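Local coordinates for reticulocyte binding protein (Streptococcus agalactiae COH1, PDB 3FAW), which probably hydrolyses the alpha-1,6-glucosidic branch links of pullulan and related alpha-glucans as a cell-wall-anchored streptococcal pullulanase, at residues A[273-277]-A[341-345]; A[334-340]-A[665-670]. All coordinates share one frame; numbering follows the deposited sequence.

Interaction 1: residues A[273-277]-A[341-345]; sequences AHVRD and NYNWG. With CA (calcium ion), chain D.
His274 and Tyr342 point at each other from opposite directions where two loops of a (β/α)8, or TIM, barrel meet. Residues 273-277 leave the first barrel strand, 269-273, and residues 341-345 belong to the long loop after the second, 312-315; Tyr342 opens the YNWGYDP sequence characteristic of type I pullulanases. The contact is a worked example of a buried aromatic cluster pinned by polar bonds at its edges.

The ring contacts come first. The imidazole and the phenol form an offset stack, planes 28° apart, slid so far that Tyr342 OH lies over the centre of the imidazole, 3.5 Å above its plane. Trp344 joins obliquely, its CD1 3.9 Å from His274 CD2. At the edge of the tyrosine ring, Arg276 CG sits 4.0 Å from Tyr342 CE1.

Hydrogen bonds then hold the histidine and tyrosine rings, and a water bridges to the tryptophan. His274 NE2 donates at the ring edge to Asn343 O, which lies near the imidazole plane, at 3.0 Å. Tyr342 OH gives its proton to the syn side of Asp277 OD1 at 2.7 Å, with carboxylate and phenol planes almost coplanar. The other oxygen, Asp277 OD2, has a salt bridge to Arg625 and accepts from a water that in turn accepts from Trp344 NE1, so one carboxylate serves two members of the cluster.

The Asn343 side chain points away; its ND2 is hydrogen-bonded to Tyr323 O, and its OD1 accepts from Gly345 N in an Asx turn. Tyr342 also reaches the metal through its main chain: Tyr342 O ligates calcium at 2.3 Å.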
loop_
_atom_site.group_PDB
_atom_site.type_symbol
_atom_site.label_atom_id
_atom_site.label_comp_id
_atom_site.label_asym_id
_atom_site.label_seq_id
_atom_site.Cartn_x
_atom_site.Cartn_y
_atom_site.Cartn_z
ATOM N N ALA A 273 10.322 -3.185 2.395
ATOM C CA ALA A 273 11.481 -2.513 1.790
ATOM C C ALA A 273 11.147 -1.755 0.496
ATOM O O ALA A 273 10.276 -2.157 -0.281
ATOM C CB ALA A 273 12.588 -3.533 1.518
ATOM N N HIS A 274 11.856 -0.648 0.288
ATOM C CA HIS A 274 11.852 0.107 -0.964
ATOM C C HIS A 274 13.071 -0.347 -1.793
ATOM O O HIS A 274 14.172 -0.489 -1.257
ATOM C CB HIS A 274 11.944 1.596 -0.626
ATOM C CG HIS A 274 11.727 2.517 -1.783
ATOM N ND1 HIS A 274 12.701 2.773 -2.726
ATOM C CD2 HIS A 274 10.668 3.290 -2.117
ATOM C CE1 HIS A 274 12.239 3.645 -3.605
ATOM N NE2 HIS A 274 11.008 3.975 -3.258
ATOM N N VAL A 275 12.864 -0.582 -3.089
ATOM C CA VAL A 275 13.895 -1.178 -3.959
ATOM C C VAL A 275 15.158 -0.319 -4.083
ATOM O O VAL A 275 16.272 -0.848 -4.164
ATOM C CB VAL A 275 13.336 -1.480 -5.371
ATOM C CG1 VAL A 275 14.441 -1.971 -6.304
ATOM C CG2 VAL A 275 12.219 -2.510 -5.286
ATOM N N ARG A 276 14.974 0.998 -4.107
ATOM C CA ARG A 276 16.088 1.945 -4.076
ATOM C C ARG A 276 16.832 1.882 -2.737
ATOM O O ARG A 276 18.045 1.647 -2.704
ATOM C CB ARG A 276 15.577 3.370 -4.318
ATOM C CG ARG A 276 16.652 4.456 -4.323
ATOM C CD ARG A 276 17.552 4.331 -5.531
ATOM N NE ARG A 276 18.480 5.455 -5.644
ATOM C CZ ARG A 276 19.278 5.683 -6.685
ATOM N NH1 ARG A 276 19.278 4.873 -7.740
ATOM N NH2 ARG A 276 20.080 6.736 -6.674
ATOM N N ASP A 277 16.091 2.089 -1.647
ATOM C CA ASP A 277 16.662 2.135 -0.290
ATOM C C ASP A 277 17.605 0.976 0.001
ATOM O O ASP A 277 18.678 1.163 0.579
ATOM C CB ASP A 277 15.553 2.085 0.776
ATOM C CG ASP A 277 14.652 3.309 0.767
ATOM O OD1 ASP A 277 14.883 4.245 -0.030
ATOM O OD2 ASP A 277 13.693 3.318 1.569
ATOM N N ASN A 341 15.045 13.311 -6.929
ATOM C CA ASN A 341 14.507 12.381 -7.924
ATOM C C ASN A 341 13.896 11.149 -7.250
ATOM O O ASN A 341 13.042 10.468 -7.827
ATOM C CB ASN A 341 15.603 11.952 -8.909
ATOM C CG ASN A 341 15.051 11.236 -10.133
ATOM O OD1 ASN A 341 13.948 11.735 -10.657
ATOM N ND2 ASN A 341 15.622 10.253 -10.606
ATOM N N TYR A 342 14.359 10.870 -6.033
ATOM C CA TYR A 342 13.770 9.847 -5.174
ATOM C C TYR A 342 12.250 9.968 -5.065
ATOM O O TYR A 342 11.711 11.070 -5.004
ATOM C CB TYR A 342 14.367 9.945 -3.768
ATOM C CG TYR A 342 13.909 8.836 -2.863
ATOM C CD1 TYR A 342 14.581 7.626 -2.833
ATOM C CD2 TYR A 342 12.782 8.984 -2.058
ATOM C CE1 TYR A 342 14.163 6.603 -2.017
ATOM C CE2 TYR A 342 12.353 7.960 -1.237
ATOM C CZ TYR A 342 13.050 6.771 -1.222
ATOM O OH TYR A 342 12.638 5.740 -0.414
ATOM N N ASN A 343 11.571 8.826 -5.017
ATOM C CA ASN A 343 10.119 8.787 -4.854
ATOM C C ASN A 343 9.723 7.433 -4.282
ATOM O O ASN A 343 10.166 6.409 -4.794
ATOM C CB ASN A 343 9.445 9.011 -6.214
ATOM C CG ASN A 343 7.968 9.372 -6.106
ATOM O OD1 ASN A 343 7.293 9.054 -5.125
ATOM N ND2 ASN A 343 7.459 10.038 -7.136
ATOM N N TRP A 344 8.910 7.428 -3.220
ATOM C CA TRP A 344 8.370 6.175 -2.675
ATOM C C TRP A 344 7.545 5.448 -3.730
ATOM O O TRP A 344 7.613 4.225 -3.838
ATOM C CB TRP A 344 7.486 6.404 -1.439
ATOM C CG TRP A 344 8.210 6.596 -0.142
ATOM C CD1 TRP A 344 9.487 6.210 0.162
ATOM C CD2 TRP A 344 7.677 7.186 1.053
ATOM N NE1 TRP A 344 9.788 6.549 1.457
ATOM C CE2 TRP A 344 8.697 7.151 2.027
ATOM C CE3 TRP A 344 6.442 7.758 1.388
ATOM C CZ2 TRP A 344 8.519 7.657 3.317
ATOM C CZ3 TRP A 344 6.267 8.268 2.670
ATOM C CH2 TRP A 344 7.303 8.214 3.618
ATOM N N GLY A 345 6.754 6.214 -4.481
ATOM C CA GLY A 345 5.952 5.681 -5.580
ATOM C C GLY A 345 4.445 5.820 -5.438
ATOM O O GLY A 345 3.698 5.171 -6.172
HETATM CA CA CA D . 10.740 13.097 -5.577
HETATM O O HOH W 1 12.329 5.248 2.797
HETATM O O HOH W 2 10.823 11.999 -7.785
HETATM O O HOH W 3 11.107 15.399 -6.946
HETATM O O HOH W 4 8.458 13.645 -6.596
HETATM O O HOH W 5 9.264 12.089 -3.954
#

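Interaction 2: residues A[334-340]-A[665-670]. With CA (calcium ion), chain D.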
loop_
_atom_site.group_PDB
_atom_site.type_symbol
_atom_site.label_atom_id
_atom_site.label_comp_id
_atom_site.label_asym_id
_atom_site.label_seq_id
_atom_site.Cartn_x
_atom_site.Cartn_y
_atom_site.Cartn_z
ATOM N N ALA A 334 23.724 14.723 -0.652
ATOM C CA ALA A 334 23.371 15.732 0.343
ATOM C C ALA A 334 22.158 15.261 1.138
ATOM O O ALA A 334 21.276 14.583 0.599
ATOM C CB ALA A 334 23.078 17.067 -0.328
ATOM N N TYR A 335 22.124 15.608 2.421
ATOM C CA TYR A 335 20.981 15.291 3.276
ATOM C C TYR A 335 19.911 16.367 3.112
ATOM O O TYR A 335 20.040 17.468 3.656
ATOM C CB TYR A 335 21.401 15.189 4.743
ATOM C CG TYR A 335 22.211 13.954 5.070
ATOM C CD1 TYR A 335 21.645 12.890 5.759
ATOM C CD2 TYR A 335 23.548 13.854 4.691
ATOM C CE1 TYR A 335 22.389 11.753 6.070
ATOM C CE2 TYR A 335 24.300 12.721 4.994
ATOM C CZ TYR A 335 23.713 11.677 5.681
ATOM O OH TYR A 335 24.447 10.556 5.981
ATOM N N THR A 336 18.868 16.039 2.350
ATOM C CA THR A 336 17.738 16.940 2.110
ATOM C C THR A 336 16.425 16.172 2.241
ATOM O O THR A 336 16.398 14.950 2.100
ATOM C CB THR A 336 17.801 17.575 0.703
ATOM O OG1 THR A 336 17.798 16.544 -0.295
ATOM C CG2 THR A 336 19.052 18.429 0.546
ATOM N N SER A 337 15.340 16.892 2.505
ATOM C CA SER A 337 14.026 16.272 2.671
ATOM C C SER A 337 13.029 16.678 1.579
ATOM O O SER A 337 11.836 16.398 1.684
ATOM C CB SER A 337 13.469 16.606 4.056
ATOM O OG SER A 337 13.365 18.005 4.237
ATOM N N SER A 338 13.528 17.325 0.530
ATOM C CA SER A 338 12.691 17.790 -0.571
ATOM C C SER A 338 13.502 17.899 -1.855
ATOM O O SER A 338 14.727 18.018 -1.815
ATOM C CB SER A 338 12.090 19.164 -0.242
ATOM O OG SER A 338 11.070 19.058 0.738
ATOM N N ASP A 339 12.795 17.860 -2.985
ATOM C CA ASP A 339 13.369 18.124 -4.308
ATOM C C ASP A 339 14.452 17.108 -4.672
ATOM O O ASP A 339 15.556 17.472 -5.065
ATOM C CB ASP A 339 13.900 19.567 -4.378
ATOM C CG ASP A 339 14.139 20.049 -5.806
ATOM O OD1 ASP A 339 13.605 19.449 -6.762
ATOM O OD2 ASP A 339 14.869 21.047 -5.968
ATOM N N ASN A 340 14.114 15.829 -4.533
ATOM C CA ASN A 340 14.979 14.741 -4.972
ATOM C C ASN A 340 14.273 13.877 -6.006
ATOM O O ASN A 340 13.054 13.721 -5.962
ATOM C CB ASN A 340 15.400 13.896 -3.775
ATOM C CG ASN A 340 16.340 14.641 -2.848
ATOM O OD1 ASN A 340 17.544 14.678 -3.077
ATOM N ND2 ASN A 340 15.790 15.242 -1.798
ATOM N N ASP A 665 10.207 12.369 -0.334
ATOM C CA ASP A 665 10.947 13.215 -1.285
ATOM C C ASP A 665 12.348 13.563 -0.731
ATOM O O ASP A 665 12.906 14.625 -1.025
ATOM C CB ASP A 665 10.134 14.495 -1.564
ATOM C CG ASP A 665 10.570 15.233 -2.832
ATOM O OD1 ASP A 665 11.091 14.599 -3.778
ATOM O OD2 ASP A 665 10.371 16.466 -2.893
ATOM N N SER A 666 12.906 12.652 0.067
ATOM C CA SER A 666 14.209 12.843 0.699
ATOM C C SER A 666 15.296 12.150 -0.109
ATOM O O SER A 666 15.016 11.264 -0.920
ATOM C CB SER A 666 14.210 12.293 2.129
ATOM O OG SER A 666 13.406 13.077 2.992
ATOM N N SER A 667 16.540 12.550 0.139
ATOM C CA SER A 667 17.687 12.034 -0.604
ATOM C C SER A 667 18.015 10.589 -0.249
ATOM O O SER A 667 17.495 10.037 0.726
ATOM C CB SER A 667 18.916 12.897 -0.333
ATOM O OG SER A 667 19.311 12.787 1.025
ATOM N N ASP A 668 18.893 9.989 -1.049
ATOM C CA ASP A 668 19.457 8.678 -0.733
ATOM C C ASP A 668 20.240 8.701 0.573
ATOM O O ASP A 668 20.270 7.701 1.287
ATOM C CB ASP A 668 20.363 8.188 -1.860
ATOM C CG ASP A 668 19.590 7.820 -3.106
ATOM O OD1 ASP A 668 18.558 7.128 -2.989
ATOM O OD2 ASP A 668 20.016 8.226 -4.204
ATOM N N ALA A 669 20.869 9.837 0.879
ATOM C CA ALA A 669 21.569 10.022 2.160
ATOM C C ALA A 669 20.636 9.757 3.349
ATOM O O ALA A 669 21.028 9.121 4.330
ATOM C CB ALA A 669 22.144 11.427 2.245
ATOM N N ILE A 670 19.402 10.249 3.247
ATOM C CA ILE A 670 18.375 10.013 4.259
ATOM C C ILE A 670 17.810 8.595 4.180
ATOM O O ILE A 670 17.654 7.931 5.202
ATOM C CB ILE A 670 17.198 11.015 4.109
ATOM C CG1 ILE A 670 17.619 12.414 4.568
ATOM C CG2 ILE A 670 15.977 10.540 4.900
ATOM C CD1 ILE A 670 17.780 12.544 6.077
HETATM CA CA CA D . 10.740 13.097 -5.577
HETATM O O HOH W 6 10.643 13.896 2.157
HETATM O O HOH W 2 10.823 11.999 -7.785
HETATM O O HOH W 3 11.107 15.399 -6.946
HETATM O O HOH W 4 8.458 13.645 -6.596
HETATM O O HOH W 5 9.264 12.089 -3.954
#
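Asp665 meets Ser337, Asp339 and Asn340 at a calcium site that joins the long loop after the second strand of the TIM barrel to the N-cap turn of helix 668-671. It illustrates how one carboxylate can serve a metal and a backbone together. Its CB lies 4.1 Å from Ser337 O, and CG, anti to the backbone N (chi1 -162°), carries the carboxylate toward the metal. The two oxygens then divide the work. OD1 ligates calcium at 2.4 Å, beside Asn340 O and Tyr342 O, with four waters completing seven ligands. OD2 accepts from Asp339 N at 2.8 Å, met from above the carboxylate plane. Held at both oxygens, the group has little liberty to rotate, and the metal probably offsets its negative charge.

The main chain of Asp665 is gripped as well. Asn340 ND2 reaches back to give one hydrogen to Asp665 O (3.0 Å) and the other to Thr336 OG1 (2.8 Å), both acceptors lying close to the amide plane; the side chain thereby ties its own loop to the partner segment.

Further along, Ser667 is the helix N-cap. Its OG makes only a weak capping bond with Ile670 N but donates in the carbonyl plane to Ala334 O at 2.7 Å, while Ser667 N donates to Thr336 O. Tyr335 then lies along the first turn of the helix, Ile670 CD1 at its ring edge. Ala669 CB makes a CH-pi contact 3.5 Å from the Tyr335 ring centroid, 3° off the ring normal.

From the N terminus, residues 273-277 come first and meet their partners, 341-345, only after the second barrel strand has been laid down, so interaction 1 closes a loop of 63 residues. Just before that closure the chain passes through 334-340, whose partner, 665-670, lies beyond the eighth strand; interaction 2 spans 324 residues and crosses interaction 1. The second-strand loop thus faces the first-strand loop at one end and the segment that follows the eighth strand at the other. The two contacts share the calcium ion and its four waters because Asn340 O, Tyr342 O and Asp665 OD1 all bind it. A direct tie completes the triangle: Arg276 NH2 forms a 2.9 Å salt bridge with Asp668 OD2.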